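Local coordinates for E3 ubiquitin ligase RavN (Legionella pneumophila, PDB 5MIY), which acts as an E3 ubiquitin ligase, a Legionella effector that probably promotes transfer of ubiquitin to proteins of the infected host cell, at residues D11-I25 against K39-T53. Numbering follows the deposited sequence.
Sequences DPIMQEDTVLDENTI and KAISSGLEHLPSDPT. With NA (sodium ion), chain K; SO4 (sulfate ion), chain D; EDO (1,2-ethanediol), chain I.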
# COMPACT_ATOMS: atom_id res chain seq x y z
N ASP A 11 -7.57 2.67 6.48
CA ASP A 11 -6.78 1.46 6.61
C ASP A 11 -7.63 0.24 6.27
O ASP A 11 -8.61 -0.02 6.96
CB ASP A 11 -6.23 1.33 8.03
CG ASP A 11 -5.48 0.02 8.26
OD1 ASP A 11 -4.83 -0.48 7.32
OD2 ASP A 11 -5.55 -0.52 9.39
N PRO A 12 -7.29 -0.52 5.22
CA PRO A 12 -8.10 -1.70 4.91
C PRO A 12 -8.02 -2.77 5.98
O PRO A 12 -8.96 -3.57 6.12
CB PRO A 12 -7.52 -2.20 3.58
CG PRO A 12 -6.09 -1.72 3.61
CD PRO A 12 -6.12 -0.40 4.33
N ILE A 13 -6.92 -2.82 6.73
CA ILE A 13 -6.76 -3.85 7.75
C ILE A 13 -7.84 -3.72 8.82
O ILE A 13 -8.56 -4.68 9.11
CB ILE A 13 -5.35 -3.79 8.37
CG1 ILE A 13 -4.27 -3.80 7.26
CG2 ILE A 13 -5.12 -4.93 9.34
CD1 ILE A 13 -4.14 -5.13 6.51
N MET A 14 -7.98 -2.52 9.40
CA MET A 14 -8.98 -2.30 10.44
C MET A 14 -10.24 -1.62 9.94
O MET A 14 -11.20 -1.48 10.70
CB MET A 14 -8.37 -1.49 11.58
CG MET A 14 -7.08 -2.08 12.13
SD MET A 14 -7.32 -3.77 12.70
CE MET A 14 -8.50 -3.51 14.04
N GLN A 15 -10.29 -1.23 8.66
CA GLN A 15 -11.48 -0.62 8.05
C GLN A 15 -11.83 0.68 8.77
O GLN A 15 -12.96 0.89 9.22
CB GLN A 15 -12.66 -1.59 8.04
CG GLN A 15 -12.44 -2.78 7.13
CD GLN A 15 -12.48 -2.38 5.66
OE1 GLN A 15 -13.49 -1.86 5.18
NE2 GLN A 15 -11.39 -2.63 4.95
N GLU A 16 -10.85 1.57 8.87
CA GLU A 16 -10.99 2.77 9.68
C GLU A 16 -9.99 3.82 9.19
O GLU A 16 -8.90 3.49 8.72
CB GLU A 16 -10.76 2.48 11.16
CG GLU A 16 -9.29 2.37 11.54
CD GLU A 16 -9.07 1.89 12.95
OE1 GLU A 16 -7.89 1.74 13.35
OE2 GLU A 16 -10.07 1.66 13.67
N ASP A 17 -10.38 5.08 9.31
CA ASP A 17 -9.45 6.17 9.05
C ASP A 17 -8.35 6.17 10.11
O ASP A 17 -8.63 6.07 11.31
CB ASP A 17 -10.20 7.50 9.02
CG ASP A 17 -11.09 7.66 7.78
OD1 ASP A 17 -10.69 7.20 6.69
OD2 ASP A 17 -12.18 8.25 7.90
N THR A 18 -7.10 6.29 9.66
CA THR A 18 -5.92 6.12 10.49
C THR A 18 -4.91 7.22 10.20
O THR A 18 -4.63 7.51 9.03
CB THR A 18 -5.27 4.74 10.23
OG1 THR A 18 -6.21 3.69 10.52
CG2 THR A 18 -4.00 4.55 11.08
N VAL A 19 -4.34 7.81 11.26
CA VAL A 19 -3.33 8.86 11.08
C VAL A 19 -2.10 8.27 10.40
O VAL A 19 -1.55 7.25 10.83
CB VAL A 19 -2.97 9.50 12.43
CG1 VAL A 19 -1.68 10.30 12.31
CG2 VAL A 19 -4.10 10.40 12.93
N LEU A 20 -1.65 8.93 9.33
CA LEU A 20 -0.45 8.54 8.62
C LEU A 20 0.78 8.99 9.40
O LEU A 20 0.88 10.16 9.79
CB LEU A 20 -0.47 9.16 7.23
CG LEU A 20 0.73 9.05 6.30
CD1 LEU A 20 0.86 7.62 5.80
CD2 LEU A 20 0.54 10.00 5.12
N ASP A 21 1.71 8.07 9.66
CA ASP A 21 2.97 8.45 10.30
C ASP A 21 4.10 7.63 9.69
O ASP A 21 3.91 6.88 8.73
CB ASP A 21 2.89 8.33 11.83
CG ASP A 21 2.62 6.90 12.33
OD1 ASP A 21 2.84 5.93 11.58
OD2 ASP A 21 2.20 6.77 13.50
N GLU A 22 5.30 7.80 10.26
CA GLU A 22 6.49 7.16 9.71
C GLU A 22 6.44 5.64 9.83
O GLU A 22 7.30 4.97 9.24
CB GLU A 22 7.75 7.70 10.39
CG GLU A 22 7.92 7.25 11.84
CD GLU A 22 8.90 8.12 12.61
OE1 GLU A 22 9.29 9.19 12.09
OE2 GLU A 22 9.28 7.73 13.73
N ASN A 23 5.48 5.08 10.57
CA ASN A 23 5.35 3.64 10.72
C ASN A 23 4.34 3.03 9.75
O ASN A 23 4.22 1.80 9.69
CB ASN A 23 4.96 3.30 12.17
CG ASN A 23 6.03 3.70 13.16
OD1 ASN A 23 7.22 3.50 12.91
ND2 ASN A 23 5.63 4.28 14.29
N THR A 24 3.62 3.86 9.00
CA THR A 24 2.68 3.39 7.99
C THR A 24 3.43 2.70 6.85
O THR A 24 4.49 3.15 6.41
CB THR A 24 1.87 4.57 7.45
OG1 THR A 24 1.24 5.26 8.54
CG2 THR A 24 0.83 4.11 6.43
N ILE A 25 2.86 1.59 6.37
CA ILE A 25 3.39 0.90 5.20
C ILE A 25 2.76 1.53 3.96
O ILE A 25 1.53 1.58 3.84
CB ILE A 25 3.09 -0.60 5.25
CG1 ILE A 25 3.82 -1.26 6.43
CG2 ILE A 25 3.43 -1.29 3.91
CD1 ILE A 25 3.15 -2.55 6.88
N LYS A 39 -1.20 3.10 -2.01
CA LYS A 39 -1.86 2.33 -0.96
C LYS A 39 -1.13 2.52 0.36
O LYS A 39 0.09 2.67 0.40
CB LYS A 39 -1.92 0.83 -1.31
CG LYS A 39 -2.59 0.54 -2.64
CD LYS A 39 -4.05 1.00 -2.65
CE LYS A 39 -4.75 0.55 -3.92
NZ LYS A 39 -6.20 0.89 -3.94
N ALA A 40 -1.90 2.49 1.45
CA ALA A 40 -1.34 2.57 2.79
C ALA A 40 -2.04 1.55 3.67
O ALA A 40 -3.27 1.47 3.67
CB ALA A 40 -1.50 3.98 3.37
N ILE A 41 -1.26 0.77 4.42
CA ILE A 41 -1.81 -0.24 5.33
C ILE A 41 -1.08 -0.16 6.66
O ILE A 41 0.07 0.29 6.74
CB ILE A 41 -1.72 -1.67 4.74
CG1 ILE A 41 -0.27 -2.14 4.57
CG2 ILE A 41 -2.46 -1.74 3.40
CD1 ILE A 41 -0.14 -3.53 3.91
N SER A 42 -1.77 -0.56 7.74
CA SER A 42 -1.16 -0.46 9.06
C SER A 42 -0.21 -1.62 9.32
O SER A 42 0.73 -1.47 10.11
CB SER A 42 -2.24 -0.39 10.15
OG SER A 42 -3.16 -1.48 10.10
N SER A 43 -0.42 -2.76 8.67
CA SER A 43 0.42 -3.94 8.85
C SER A 43 0.22 -4.84 7.64
O SER A 43 -0.71 -4.66 6.86
CB SER A 43 0.08 -4.69 10.13
OG SER A 43 -1.21 -5.27 10.01
N GLY A 44 1.09 -5.84 7.51
CA GLY A 44 0.83 -6.96 6.62
C GLY A 44 1.73 -7.10 5.41
O GLY A 44 1.54 -8.05 4.65
N LEU A 45 2.68 -6.20 5.19
CA LEU A 45 3.46 -6.27 3.95
C LEU A 45 4.17 -7.61 3.79
O LEU A 45 4.29 -8.13 2.67
CB LEU A 45 4.47 -5.12 3.90
CG LEU A 45 5.15 -4.91 2.54
CD1 LEU A 45 4.12 -4.64 1.46
CD2 LEU A 45 6.17 -3.78 2.59
N GLU A 46 4.64 -8.19 4.90
CA GLU A 46 5.40 -9.44 4.86
C GLU A 46 4.53 -10.68 4.97
O GLU A 46 5.05 -11.79 4.80
CB GLU A 46 6.44 -9.48 5.98
CG GLU A 46 7.47 -8.34 5.95
CD GLU A 46 8.33 -8.35 4.69
OE1 GLU A 46 8.60 -9.44 4.16
OE2 GLU A 46 8.76 -7.26 4.25
N HIS A 47 3.23 -10.53 5.25
CA HIS A 47 2.37 -11.69 5.45
C HIS A 47 1.19 -11.78 4.50
O HIS A 47 0.72 -12.89 4.23
CB HIS A 47 1.85 -11.71 6.90
CG HIS A 47 2.93 -11.88 7.92
ND1 HIS A 47 3.71 -10.83 8.37
CD2 HIS A 47 3.37 -12.98 8.57
CE1 HIS A 47 4.58 -11.28 9.26
NE2 HIS A 47 4.40 -12.58 9.40
N LEU A 48 0.67 -10.65 4.01
CA LEU A 48 -0.47 -10.71 3.10
C LEU A 48 -0.06 -11.32 1.76
O LEU A 48 1.09 -11.18 1.33
CB LEU A 48 -1.04 -9.32 2.88
CG LEU A 48 -1.76 -8.64 4.05
CD1 LEU A 48 -2.01 -7.18 3.68
CD2 LEU A 48 -3.06 -9.36 4.40
N PRO A 49 -0.98 -11.99 1.07
CA PRO A 49 -0.66 -12.55 -0.25
C PRO A 49 -0.85 -11.58 -1.41
O PRO A 49 -0.42 -11.89 -2.53
CB PRO A 49 -1.66 -13.70 -0.37
CG PRO A 49 -2.85 -13.20 0.35
CD PRO A 49 -2.32 -12.41 1.53
N SER A 50 -1.49 -10.44 -1.16
CA SER A 50 -1.80 -9.45 -2.19
C SER A 50 -2.26 -8.18 -1.49
O SER A 50 -2.55 -8.18 -0.29
CB SER A 50 -2.88 -9.95 -3.14
OG SER A 50 -4.11 -10.11 -2.44
N ASP A 51 -2.32 -7.11 -2.26
CA ASP A 51 -2.81 -5.84 -1.74
C ASP A 51 -4.29 -5.97 -1.38
O ASP A 51 -5.07 -6.51 -2.17
CB ASP A 51 -2.62 -4.75 -2.79
CG ASP A 51 -3.34 -3.47 -2.42
OD1 ASP A 51 -3.02 -2.90 -1.36
OD2 ASP A 51 -4.22 -3.04 -3.19
N PRO A 52 -4.70 -5.51 -0.19
CA PRO A 52 -6.10 -5.72 0.23
C PRO A 52 -7.19 -5.22 -0.73
O PRO A 52 -8.15 -5.95 -0.99
CB PRO A 52 -6.15 -5.00 1.58
CG PRO A 52 -4.78 -5.19 2.13
CD PRO A 52 -3.85 -5.07 0.93
N THR A 53 -7.07 -3.99 -1.26
CA THR A 53 -8.18 -3.43 -2.03
C THR A 53 -8.15 -3.79 -3.52
O THR A 53 -9.20 -3.77 -4.16
CB THR A 53 -8.22 -1.90 -1.89
OG1 THR A 53 -7.01 -1.33 -2.40
CG2 THR A 53 -8.41 -1.50 -0.43
NA NA K . -1.60 -14.35 4.42
S SO4 D . 4.21 -7.40 8.51
O1 SO4 D . 3.48 -8.39 7.74
O2 SO4 D . 3.27 -6.58 9.28
O3 SO4 D . 4.94 -6.56 7.57
O4 SO4 D . 5.16 -8.05 9.42
C1 EDO I . 8.26 -9.14 0.76
O1 EDO I . 7.82 -10.49 0.72
C2 EDO I . 7.12 -8.30 1.31
O2 EDO I . 6.01 -8.38 0.41
O HOH W 1 1.50 1.20 10.91
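Ile25 lies obliquely across Ile41, its CB 3.8 Å from Ile41 CG1, where strand 25-32 begins against the end of strand 35-41, an edge strand of an antiparallel sheet. The two residues form a hydrogen-bonded pair, each backbone N giving to the other's O, and these beta-branched side chains suit the extended backbone. Ile25 CG1 sits beside its own backbone N (chi1 -64°), and from there CD1 reaches past the strand to Ser43 CA at 3.6 Å, while CG2 meets Leu45 CD2. On the other branch of Ile41, CG2 packs 3.6 Å from Pro12 CG, the two side chains crossing nearly at right angles. Pro12, a compact apolar ring in a turn, also presses CB onto Pro52 CB, and Ile13 meets Leu48 tip to tip through their CD1 atoms. The turn closing the hairpin 8-11/16-19 is thereby held against the loop after strand 35-41. Asp11 pins the junction, since its carboxylate can accept four bonds: Ile13 N closes an Asx turn on OD1, and Ser42 N reaches the same oxygen from the opposite face of the carboxylate plane, while Met14 N and Ser42 OG grip OD2 from opposite faces, the hydroxyl lying 2.7 Å from Asp11 OD2.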